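Local coordinates for F-actin-capping protein subunit alpha (Plasmodium berghei, PDB 7A0H) that probably caps the fast-growing barbed ends of actin filaments as a homodimer, blocking subunit exchange there without severing the filament, at residues A[66-74]-A[156-164]; A[230-238]-A[253-264]. All coordinates share one frame; numbering follows the deposited sequence.

Contact 1 of 2, residues A[66-74]-A[156-164]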
loop_
_atom_site.group_PDB
_atom_site.type_symbol
_atom_site.label_atom_id
_atom_site.label_comp_id
_atom_site.label_asym_id
_atom_site.label_seq_id
_atom_site.Cartn_x
_atom_site.Cartn_y
_atom_site.Cartn_z
ATOM N N GLU A 66 -7.085 -27.559 -13.985
ATOM C CA GLU A 66 -7.262 -27.766 -12.553
ATOM C C GLU A 66 -6.422 -26.769 -11.758
ATOM O O GLU A 66 -5.605 -26.002 -12.292
ATOM C CB GLU A 66 -6.855 -29.182 -12.118
ATOM C CG GLU A 66 -7.557 -30.360 -12.796
ATOM C CD GLU A 66 -9.023 -30.553 -12.443
ATOM O OE1 GLU A 66 -9.577 -29.873 -11.530
ATOM O OE2 GLU A 66 -9.622 -31.433 -13.103
ATOM N N TYR A 67 -6.689 -26.754 -10.462
ATOM C CA TYR A 67 -5.984 -25.881 -9.555
ATOM C C TYR A 67 -5.839 -26.623 -8.229
ATOM O O TYR A 67 -6.730 -27.363 -7.811
ATOM C CB TYR A 67 -6.693 -24.545 -9.266
ATOM C CG TYR A 67 -6.690 -23.594 -10.475
ATOM C CD1 TYR A 67 -5.574 -22.810 -10.786
ATOM C CD2 TYR A 67 -7.824 -23.500 -11.317
ATOM C CE1 TYR A 67 -5.576 -21.980 -11.928
ATOM C CE2 TYR A 67 -7.811 -22.702 -12.447
ATOM C CZ TYR A 67 -6.701 -21.945 -12.753
ATOM O OH TYR A 67 -6.738 -21.148 -13.866
ATOM N N ILE A 68 -4.700 -26.426 -7.616
ATOM C CA ILE A 68 -4.455 -26.755 -6.224
ATOM C C ILE A 68 -4.613 -25.442 -5.522
ATOM O O ILE A 68 -4.143 -24.412 -6.031
ATOM C CB ILE A 68 -3.024 -27.313 -5.987
ATOM C CG1 ILE A 68 -2.798 -28.648 -6.689
ATOM C CG2 ILE A 68 -2.798 -27.461 -4.493
ATOM C CD1 ILE A 68 -3.612 -29.759 -6.043
ATOM N N ILE A 69 -5.256 -25.454 -4.363
ATOM C CA ILE A 69 -5.417 -24.221 -3.609
ATOM C C ILE A 69 -4.588 -24.324 -2.350
ATOM O O ILE A 69 -4.746 -25.273 -1.573
ATOM C CB ILE A 69 -6.867 -23.933 -3.271
ATOM C CG1 ILE A 69 -7.784 -24.160 -4.474
ATOM C CG2 ILE A 69 -6.953 -22.496 -2.830
ATOM C CD1 ILE A 69 -9.163 -23.825 -4.111
ATOM N N ILE A 70 -3.726 -23.334 -2.135
ATOM C CA ILE A 70 -2.792 -23.366 -1.050
ATOM C C ILE A 70 -3.373 -22.633 0.118
ATOM O O ILE A 70 -3.590 -21.430 0.015
ATOM C CB ILE A 70 -1.470 -22.683 -1.422
ATOM C CG1 ILE A 70 -0.871 -23.112 -2.755
ATOM C CG2 ILE A 70 -0.494 -22.955 -0.361
ATOM C CD1 ILE A 70 -0.649 -24.575 -2.852
ATOM N N CYS A 71 -3.534 -23.301 1.258
ATOM C CA CYS A 71 -4.016 -22.608 2.457
ATOM C C CYS A 71 -3.906 -23.606 3.596
ATOM O O CYS A 71 -3.727 -24.800 3.341
ATOM C CB CYS A 71 -5.484 -22.167 2.297
ATOM S SG CYS A 71 -6.584 -23.603 1.837
ATOM N N LYS A 72 -4.178 -23.141 4.830
ATOM C CA LYS A 72 -4.123 -24.058 5.970
ATOM C C LYS A 72 -4.933 -25.302 5.709
ATOM O O LYS A 72 -4.480 -26.425 5.941
ATOM C CB LYS A 72 -4.719 -23.438 7.225
ATOM C CG LYS A 72 -4.113 -22.220 7.734
ATOM C CD LYS A 72 -4.989 -21.675 8.837
ATOM C CE LYS A 72 -4.360 -20.409 9.403
ATOM N NZ LYS A 72 -5.194 -19.858 10.493
ATOM N N GLU A 73 -6.189 -25.094 5.296
ATOM C CA GLU A 73 -7.195 -26.153 5.233
ATOM C C GLU A 73 -6.811 -27.228 4.220
ATOM O O GLU A 73 -7.223 -28.395 4.357
ATOM C CB GLU A 73 -8.551 -25.478 4.921
ATOM C CG GLU A 73 -9.096 -24.692 6.131
ATOM C CD GLU A 73 -8.677 -23.185 6.223
ATOM O OE1 GLU A 73 -8.072 -22.592 5.290
ATOM O OE2 GLU A 73 -8.953 -22.584 7.293
ATOM N N SER A 74 -6.051 -26.878 3.182
ATOM C CA SER A 74 -5.647 -27.934 2.278
ATOM C C SER A 74 -4.367 -28.627 2.730
ATOM O O SER A 74 -4.082 -29.699 2.205
ATOM C CB SER A 74 -5.444 -27.408 0.848
ATOM O OG SER A 74 -4.470 -26.359 0.764
ATOM N N VAL A 156 -9.555 -14.371 -16.480
ATOM C CA VAL A 156 -10.089 -14.600 -15.141
ATOM C C VAL A 156 -9.874 -16.071 -14.767
ATOM O O VAL A 156 -10.155 -16.958 -15.574
ATOM C CB VAL A 156 -11.573 -14.184 -15.065
ATOM C CG1 VAL A 156 -12.365 -14.878 -16.138
ATOM C CG2 VAL A 156 -12.133 -14.465 -13.674
ATOM N N LYS A 157 -9.315 -16.313 -13.563
ATOM C CA LYS A 157 -9.069 -17.672 -13.070
ATOM C C LYS A 157 -9.911 -17.901 -11.826
ATOM O O LYS A 157 -9.825 -17.101 -10.876
ATOM C CB LYS A 157 -7.580 -17.915 -12.750
ATOM C CG LYS A 157 -6.612 -17.781 -13.976
ATOM C CD LYS A 157 -5.129 -18.017 -13.589
ATOM C CE LYS A 157 -4.230 -18.135 -14.831
ATOM N NZ LYS A 157 -4.446 -19.390 -15.649
ATOM N N CYS A 158 -10.707 -18.988 -11.835
ATOM C CA CYS A 158 -11.727 -19.261 -10.824
ATOM C C CYS A 158 -11.488 -20.656 -10.277
ATOM O O CYS A 158 -11.121 -21.585 -11.012
ATOM C CB CYS A 158 -13.174 -19.177 -11.382
ATOM S SG CYS A 158 -14.520 -19.386 -10.092
ATOM N N ALA A 159 -11.701 -20.809 -8.984
ATOM C CA ALA A 159 -11.609 -22.151 -8.429
ATOM C C ALA A 159 -12.462 -22.205 -7.178
ATOM O O ALA A 159 -12.660 -21.177 -6.490
ATOM C CB ALA A 159 -10.123 -22.544 -8.168
ATOM N N SER A 160 -12.980 -23.406 -6.908
ATOM C CA SER A 160 -13.769 -23.653 -5.711
ATOM C C SER A 160 -13.509 -25.086 -5.263
ATOM O O SER A 160 -13.322 -25.979 -6.103
ATOM C CB SER A 160 -15.304 -23.522 -5.949
ATOM O OG SER A 160 -15.736 -24.387 -7.055
ATOM N N SER A 161 -13.692 -25.329 -3.960
ATOM C CA SER A 161 -13.312 -26.630 -3.450
ATOM C C SER A 161 -14.031 -26.829 -2.157
ATOM O O SER A 161 -14.303 -25.852 -1.489
ATOM C CB SER A 161 -11.761 -26.684 -3.202
ATOM O OG SER A 161 -11.464 -27.958 -2.693
ATOM N N VAL A 162 -14.274 -28.068 -1.748
ATOM C CA VAL A 162 -14.761 -28.291 -0.390
ATOM C C VAL A 162 -13.872 -29.342 0.282
ATOM O O VAL A 162 -13.622 -30.419 -0.297
ATOM C CB VAL A 162 -16.254 -28.726 -0.323
ATOM C CG1 VAL A 162 -16.653 -28.801 1.134
ATOM C CG2 VAL A 162 -17.288 -27.645 -0.959
ATOM N N TYR A 163 -13.455 -29.050 1.530
ATOM C CA TYR A 163 -12.557 -29.901 2.302
ATOM C C TYR A 163 -13.231 -30.436 3.559
ATOM O O TYR A 163 -13.950 -29.704 4.245
ATOM C CB TYR A 163 -11.233 -29.132 2.786
ATOM C CG TYR A 163 -10.497 -28.434 1.688
ATOM C CD1 TYR A 163 -9.450 -29.080 0.991
ATOM C CD2 TYR A 163 -10.882 -27.187 1.285
ATOM C CE1 TYR A 163 -8.811 -28.481 -0.082
ATOM C CE2 TYR A 163 -10.211 -26.534 0.237
ATOM C CZ TYR A 163 -9.185 -27.161 -0.438
ATOM O OH TYR A 163 -8.544 -26.516 -1.507
ATOM N N ALA A 164 -12.942 -31.681 3.918
ATOM C CA ALA A 164 -13.623 -32.276 5.071
ATOM C C ALA A 164 -12.643 -32.892 6.046
ATOM O O ALA A 164 -11.689 -33.569 5.632
ATOM C CB ALA A 164 -14.558 -33.384 4.653
#

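Contact 2 of 2, residues A[230-238]-A[253-264]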
loop_
_atom_site.group_PDB
_atom_site.type_symbol
_atom_site.label_atom_id
_atom_site.label_comp_id
_atom_site.label_asym_id
_atom_site.label_seq_id
_atom_site.Cartn_x
_atom_site.Cartn_y
_atom_site.Cartn_z
ATOM N N ARG A 230 -12.956 -6.437 3.542
ATOM C CA ARG A 230 -13.289 -7.647 4.239
ATOM C C ARG A 230 -14.667 -7.565 4.891
ATOM O O ARG A 230 -14.995 -6.586 5.552
ATOM C CB ARG A 230 -12.214 -7.936 5.300
ATOM C CG ARG A 230 -12.680 -8.921 6.314
ATOM C CD ARG A 230 -11.572 -9.338 7.201
ATOM N NE ARG A 230 -10.835 -10.337 6.467
ATOM C CZ ARG A 230 -9.719 -10.905 6.879
ATOM N NH1 ARG A 230 -9.193 -10.531 8.030
ATOM N NH2 ARG A 230 -9.159 -11.847 6.115
ATOM N N LYS A 231 -15.442 -8.606 4.731
ATOM C CA LYS A 231 -16.633 -8.789 5.539
ATOM C C LYS A 231 -16.647 -10.222 6.077
ATOM O O LYS A 231 -16.318 -11.168 5.359
ATOM C CB LYS A 231 -17.897 -8.433 4.758
ATOM C CG LYS A 231 -18.959 -8.055 5.718
ATOM C CD LYS A 231 -20.110 -7.443 4.981
ATOM C CE LYS A 231 -21.136 -6.922 5.919
ATOM N NZ LYS A 231 -22.351 -6.613 5.102
ATOM N N VAL A 232 -16.907 -10.324 7.363
ATOM C CA VAL A 232 -17.017 -11.541 8.130
ATOM C C VAL A 232 -18.505 -11.780 8.463
ATOM O O VAL A 232 -19.209 -10.845 8.843
ATOM C CB VAL A 232 -16.195 -11.376 9.424
ATOM C CG1 VAL A 232 -16.454 -12.593 10.271
ATOM C CG2 VAL A 232 -14.738 -11.307 9.136
ATOM N N PHE A 233 -18.939 -13.034 8.420
ATOM C CA PHE A 233 -20.322 -13.473 8.632
ATOM C C PHE A 233 -20.385 -14.659 9.598
ATOM O O PHE A 233 -19.528 -15.571 9.510
ATOM C CB PHE A 233 -20.968 -13.942 7.303
ATOM C CG PHE A 233 -20.952 -12.919 6.217
ATOM C CD1 PHE A 233 -21.927 -11.938 6.148
ATOM C CD2 PHE A 233 -19.942 -12.906 5.267
ATOM C CE1 PHE A 233 -21.892 -10.996 5.173
ATOM C CE2 PHE A 233 -19.956 -11.926 4.252
ATOM C CZ PHE A 233 -20.894 -11.015 4.215
ATOM N N GLU A 234 -21.449 -14.699 10.436
ATOM C CA GLU A 234 -21.722 -15.805 11.364
ATOM C C GLU A 234 -23.237 -16.067 11.450
ATOM O O GLU A 234 -23.970 -15.316 12.094
ATOM C CB GLU A 234 -21.142 -15.515 12.749
ATOM C CG GLU A 234 -21.458 -16.642 13.787
ATOM C CD GLU A 234 -20.667 -16.501 15.088
ATOM O OE1 GLU A 234 -19.585 -15.889 15.086
ATOM O OE2 GLU A 234 -21.128 -17.001 16.123
ATOM N N LYS A 235 -23.700 -17.140 10.793
ATOM C CA LYS A 235 -25.128 -17.395 10.623
ATOM C C LYS A 235 -25.554 -18.726 11.246
ATOM O O LYS A 235 -24.895 -19.763 11.062
ATOM C CB LYS A 235 -25.488 -17.417 9.099
ATOM C CG LYS A 235 -25.068 -16.140 8.302
ATOM C CD LYS A 235 -25.831 -14.918 8.785
ATOM C CE LYS A 235 -25.775 -13.820 7.775
ATOM N NZ LYS A 235 -26.450 -12.579 8.268
ATOM N N ARG A 236 -26.692 -18.710 11.922
ATOM C CA ARG A 236 -27.383 -19.931 12.373
ATOM C C ARG A 236 -28.310 -20.415 11.263
ATOM O O ARG A 236 -29.087 -19.640 10.708
ATOM C CB ARG A 236 -28.218 -19.691 13.636
ATOM C CG ARG A 236 -27.399 -19.582 14.935
ATOM C CD ARG A 236 -28.189 -19.160 16.215
ATOM N NE ARG A 236 -27.371 -19.353 17.436
ATOM C CZ ARG A 236 -26.820 -18.399 18.216
ATOM N NH1 ARG A 236 -26.955 -17.089 17.994
ATOM N NH2 ARG A 236 -26.112 -18.780 19.269
ATOM N N VAL A 237 -28.195 -21.671 10.931
ATOM C CA VAL A 237 -28.922 -22.272 9.839
ATOM C C VAL A 237 -29.649 -23.520 10.371
ATOM O O VAL A 237 -29.054 -24.332 11.092
ATOM C CB VAL A 237 -27.945 -22.644 8.720
ATOM C CG1 VAL A 237 -28.705 -23.182 7.466
ATOM C CG2 VAL A 237 -27.083 -21.435 8.430
ATOM N N SER A 238 -30.903 -23.706 9.955
ATOM C CA SER A 238 -31.678 -24.907 10.315
ATOM C C SER A 238 -31.505 -25.989 9.259
ATOM O O SER A 238 -31.644 -25.724 8.062
ATOM C CB SER A 238 -33.170 -24.555 10.458
ATOM O OG SER A 238 -33.409 -23.743 11.623
ATOM N N VAL A 253 -27.143 -19.420 2.241
ATOM C CA VAL A 253 -26.526 -18.379 3.072
ATOM C C VAL A 253 -25.301 -17.742 2.396
ATOM O O VAL A 253 -25.053 -16.537 2.511
ATOM C CB VAL A 253 -26.090 -19.009 4.398
ATOM C CG1 VAL A 253 -25.337 -17.959 5.198
ATOM C CG2 VAL A 253 -27.260 -19.526 5.203
ATOM N N ILE A 254 -24.456 -18.549 1.781
ATOM C CA ILE A 254 -23.348 -18.017 0.999
ATOM C C ILE A 254 -23.874 -17.126 -0.115
ATOM O O ILE A 254 -23.337 -16.027 -0.354
ATOM C CB ILE A 254 -22.477 -19.175 0.451
ATOM C CG1 ILE A 254 -21.647 -19.793 1.585
ATOM C CG2 ILE A 254 -21.549 -18.697 -0.621
ATOM C CD1 ILE A 254 -21.167 -21.174 1.223
ATOM N N ARG A 255 -24.943 -17.577 -0.813
ATOM C CA ARG A 255 -25.531 -16.752 -1.880
ATOM C C ARG A 255 -25.918 -15.365 -1.350
ATOM O O ARG A 255 -25.613 -14.327 -1.951
ATOM C CB ARG A 255 -26.745 -17.474 -2.504
ATOM C CG ARG A 255 -27.572 -16.616 -3.497
ATOM C CD ARG A 255 -28.666 -17.431 -4.241
ATOM N NE ARG A 255 -29.550 -18.123 -3.285
ATOM C CZ ARG A 255 -30.261 -19.190 -3.579
ATOM N NH1 ARG A 255 -30.237 -19.680 -4.842
ATOM N NH2 ARG A 255 -30.983 -19.743 -2.619
ATOM N N GLU A 256 -26.503 -15.330 -0.164
ATOM C CA GLU A 256 -26.970 -14.071 0.403
ATOM C C GLU A 256 -25.823 -13.227 0.925
ATOM O O GLU A 256 -25.838 -11.987 0.810
ATOM C CB GLU A 256 -27.923 -14.405 1.556
ATOM C CG GLU A 256 -28.718 -13.252 2.078
ATOM C CD GLU A 256 -29.193 -13.451 3.527
ATOM O OE1 GLU A 256 -28.812 -14.473 4.166
ATOM O OE2 GLU A 256 -29.901 -12.535 4.036
ATOM N N CYS A 257 -24.894 -13.847 1.636
ATOM C CA CYS A 257 -23.732 -13.065 2.118
ATOM C C CYS A 257 -22.924 -12.461 0.962
ATOM O O CYS A 257 -22.492 -11.296 1.038
ATOM C CB CYS A 257 -22.916 -13.969 3.016
ATOM S SG CYS A 257 -23.816 -14.377 4.571
ATOM N N GLU A 258 -22.842 -13.137 -0.175
ATOM C CA GLU A 258 -22.065 -12.559 -1.271
ATOM C C GLU A 258 -22.840 -11.420 -1.888
ATOM O O GLU A 258 -22.267 -10.396 -2.279
ATOM C CB GLU A 258 -21.692 -13.650 -2.274
ATOM C CG GLU A 258 -20.587 -14.717 -1.634
ATOM C CD GLU A 258 -19.866 -15.555 -2.671
ATOM O OE1 GLU A 258 -20.335 -15.612 -3.806
ATOM O OE2 GLU A 258 -18.881 -16.207 -2.372
ATOM N N ASN A 259 -24.162 -11.572 -1.945
ATOM C CA ASN A 259 -25.029 -10.464 -2.350
ATOM C C ASN A 259 -24.860 -9.270 -1.416
ATOM O O ASN A 259 -24.903 -8.130 -1.851
ATOM C CB ASN A 259 -26.533 -10.909 -2.299
ATOM C CG ASN A 259 -26.993 -11.610 -3.572
ATOM O OD1 ASN A 259 -26.530 -11.262 -4.660
ATOM N ND2 ASN A 259 -27.936 -12.598 -3.442
ATOM N N ASP A 260 -24.707 -9.516 -0.116
ATOM C CA ASP A 260 -24.578 -8.408 0.839
ATOM C C ASP A 260 -23.271 -7.631 0.621
ATOM O O ASP A 260 -23.251 -6.401 0.779
ATOM C CB ASP A 260 -24.729 -8.993 2.258
ATOM C CG ASP A 260 -24.665 -7.927 3.389
ATOM O OD1 ASP A 260 -25.242 -6.801 3.268
ATOM O OD2 ASP A 260 -24.051 -8.261 4.454
ATOM N N VAL A 261 -22.177 -8.313 0.217
ATOM C CA VAL A 261 -20.917 -7.601 -0.076
ATOM C C VAL A 261 -21.074 -6.785 -1.356
ATOM O O VAL A 261 -20.655 -5.618 -1.442
ATOM C CB VAL A 261 -19.734 -8.603 -0.192
ATOM C CG1 VAL A 261 -18.479 -7.912 -0.788
ATOM C CG2 VAL A 261 -19.393 -9.238 1.155
ATOM N N LEU A 262 -21.713 -7.379 -2.359
ATOM C CA LEU A 262 -21.993 -6.652 -3.587
ATOM C C LEU A 262 -22.729 -5.382 -3.270
ATOM O O LEU A 262 -22.406 -4.304 -3.778
ATOM C CB LEU A 262 -22.835 -7.510 -4.503
ATOM C CG LEU A 262 -22.995 -7.034 -5.926
ATOM C CD1 LEU A 262 -23.608 -8.127 -6.789
ATOM C CD2 LEU A 262 -23.865 -5.825 -5.931
ATOM N N TYR A 263 -23.687 -5.474 -2.384
ATOM C CA TYR A 263 -24.433 -4.286 -2.028
ATOM C C TYR A 263 -23.523 -3.293 -1.327
ATOM O O TYR A 263 -23.579 -2.102 -1.614
ATOM C CB TYR A 263 -25.603 -4.675 -1.148
ATOM C CG TYR A 263 -26.297 -3.467 -0.611
ATOM C CD1 TYR A 263 -27.381 -2.896 -1.268
ATOM C CD2 TYR A 263 -25.853 -2.880 0.573
ATOM C CE1 TYR A 263 -28.023 -1.773 -0.729
ATOM C CE2 TYR A 263 -26.451 -1.767 1.102
ATOM C CZ TYR A 263 -27.536 -1.198 0.446
ATOM O OH TYR A 263 -28.100 -0.078 1.004
ATOM N N ASP A 264 -22.693 -3.780 -0.394
ATOM C CA ASP A 264 -21.771 -2.901 0.323
ATOM C C ASP A 264 -20.825 -2.158 -0.601
ATOM O O ASP A 264 -20.588 -0.967 -0.430
ATOM C CB ASP A 264 -20.946 -3.719 1.297
ATOM C CG ASP A 264 -21.702 -4.067 2.501
ATOM O OD1 ASP A 264 -22.677 -3.343 2.764
ATOM O OD2 ASP A 264 -21.280 -5.000 3.213
#

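Contact 1 of 2, residues A[66-74]-A[156-164]
Tyr-67 leans from strand 66-70 onto strand 156-164 and can be followed outward atom by atom. Its CB sits 4.1 Å from the CB of Ala-159, the nearest backbone neighbour across the contact. With CG anti to the carbonyl carbon (chi1 -70°), the ring is carried along the second strand toward Lys-157: CD2 meets the same Ala-159 methyl, CE2 lies 3.8 Å from the backbone O of Cys-158, and CZ comes near Lys-157 CB. At the tip, the OH lies against the lysine chain, which crosses the tyrosine at about a right angle; Tyr-67 OH is 3.4 Å from Lys-157 CG. The bend at the last torsion of the lysine turns NZ back to the phenol, giving a weak hydrogen bond from NZ to Tyr-67 OH.

Farther along, Ile-69 reaches with CD1 to Ser-161 CB (4.0 Å), while the hydroxyl of Tyr-163 packs against it, Tyr-163 OH 3.5 Å from Ile-69 CB. The Tyr-163 ring also packs obliquely on Ser-74, Tyr-163 CE1 to Ser-74 CB 3.7 Å. Ser-74 is fixed from its other end, since its OG donates to Ile-69 O in the carbonyl plane and accepts from Cys-71 N.

The two strands cross at 63° and share no backbone hydrogen bonds: a two-stranded antiparallel hairpin, 58-62 with 66-70, is laid by its side chains over the face of the capping-protein subunit's five-stranded antiparallel sheet, at the strand outermost within this chain.

Contact 2 of 2, residues A[230-238]-A[253-264]
Phe-233 presents one ring face to Cys-257. The Cys-257 CB stands almost exactly over the ring centre, 3.6 Å from the Phe-233 centroid and 3° off the normal, a CH-pi contact; Cys-257 SG is displaced over the same face toward Phe-233 CD1, 3.5 Å away, in a sulfur-aromatic contact. Two other helix side chains meet the ring at its edge, near its plane: Val-261 CG2 beside Phe-233 CZ at 3.8 Å, and Asp-260 OD2 beside CE1, its carboxylate turned 62° from the ring.

Strand 230-238 and helix 253-264 run roughly antiparallel, at 148°, in the meander and long helix of the capping-protein fold, where helix 243-266 lies across one face of the five-stranded antiparallel sheet. Trp-192 and Trp-196 of a strand farther into that sheet also pack on this helix, and Leu-286 and Ile-284 of the second subunit touch it.

Lys-231, extended beyond CG, crosses both Asp-260 and Asp-264 at about a right angle, forming a salt-bridge network. The secure bond runs from Lys-231 NZ to the syn side of Asp-264 OD2, 2.7 Å away; the 2.5 Å approach of Lys-231 NZ to Asp-260 OD2 is doubtful in its exact length. The ammonium would be expected to ease repulsion between the carboxylates. Lys-235, bent at its second torsion, lays CG 3.6 Å from Val-253 CG1 and brings CE near Cys-257 SG. Val-253 CG2 lies obliquely across Val-237 CG2, 3.8 Å away.

How the contacts relate
Both contacts involve the five-stranded antiparallel sheet, but at its two outermost strands within the chain: contact 1 uses 154-167 and contact 2 uses 223-238. Their centres are about 20 Å apart and they do not touch. The centre of contact 1 lies about 7 Å from the centre of the chain, that of contact 2 about 17 Å; each mixes buried with partly exposed residues. The partners differ: a separate small hairpin in the first, the long helix following the sheet in the second. Tyrosine packing and one weak polar bond join the elements in contact 1, whereas contact 2 combines an aromatic-cysteine centre with charged pairing toward its partly exposed side, and only its helix meets the second subunit.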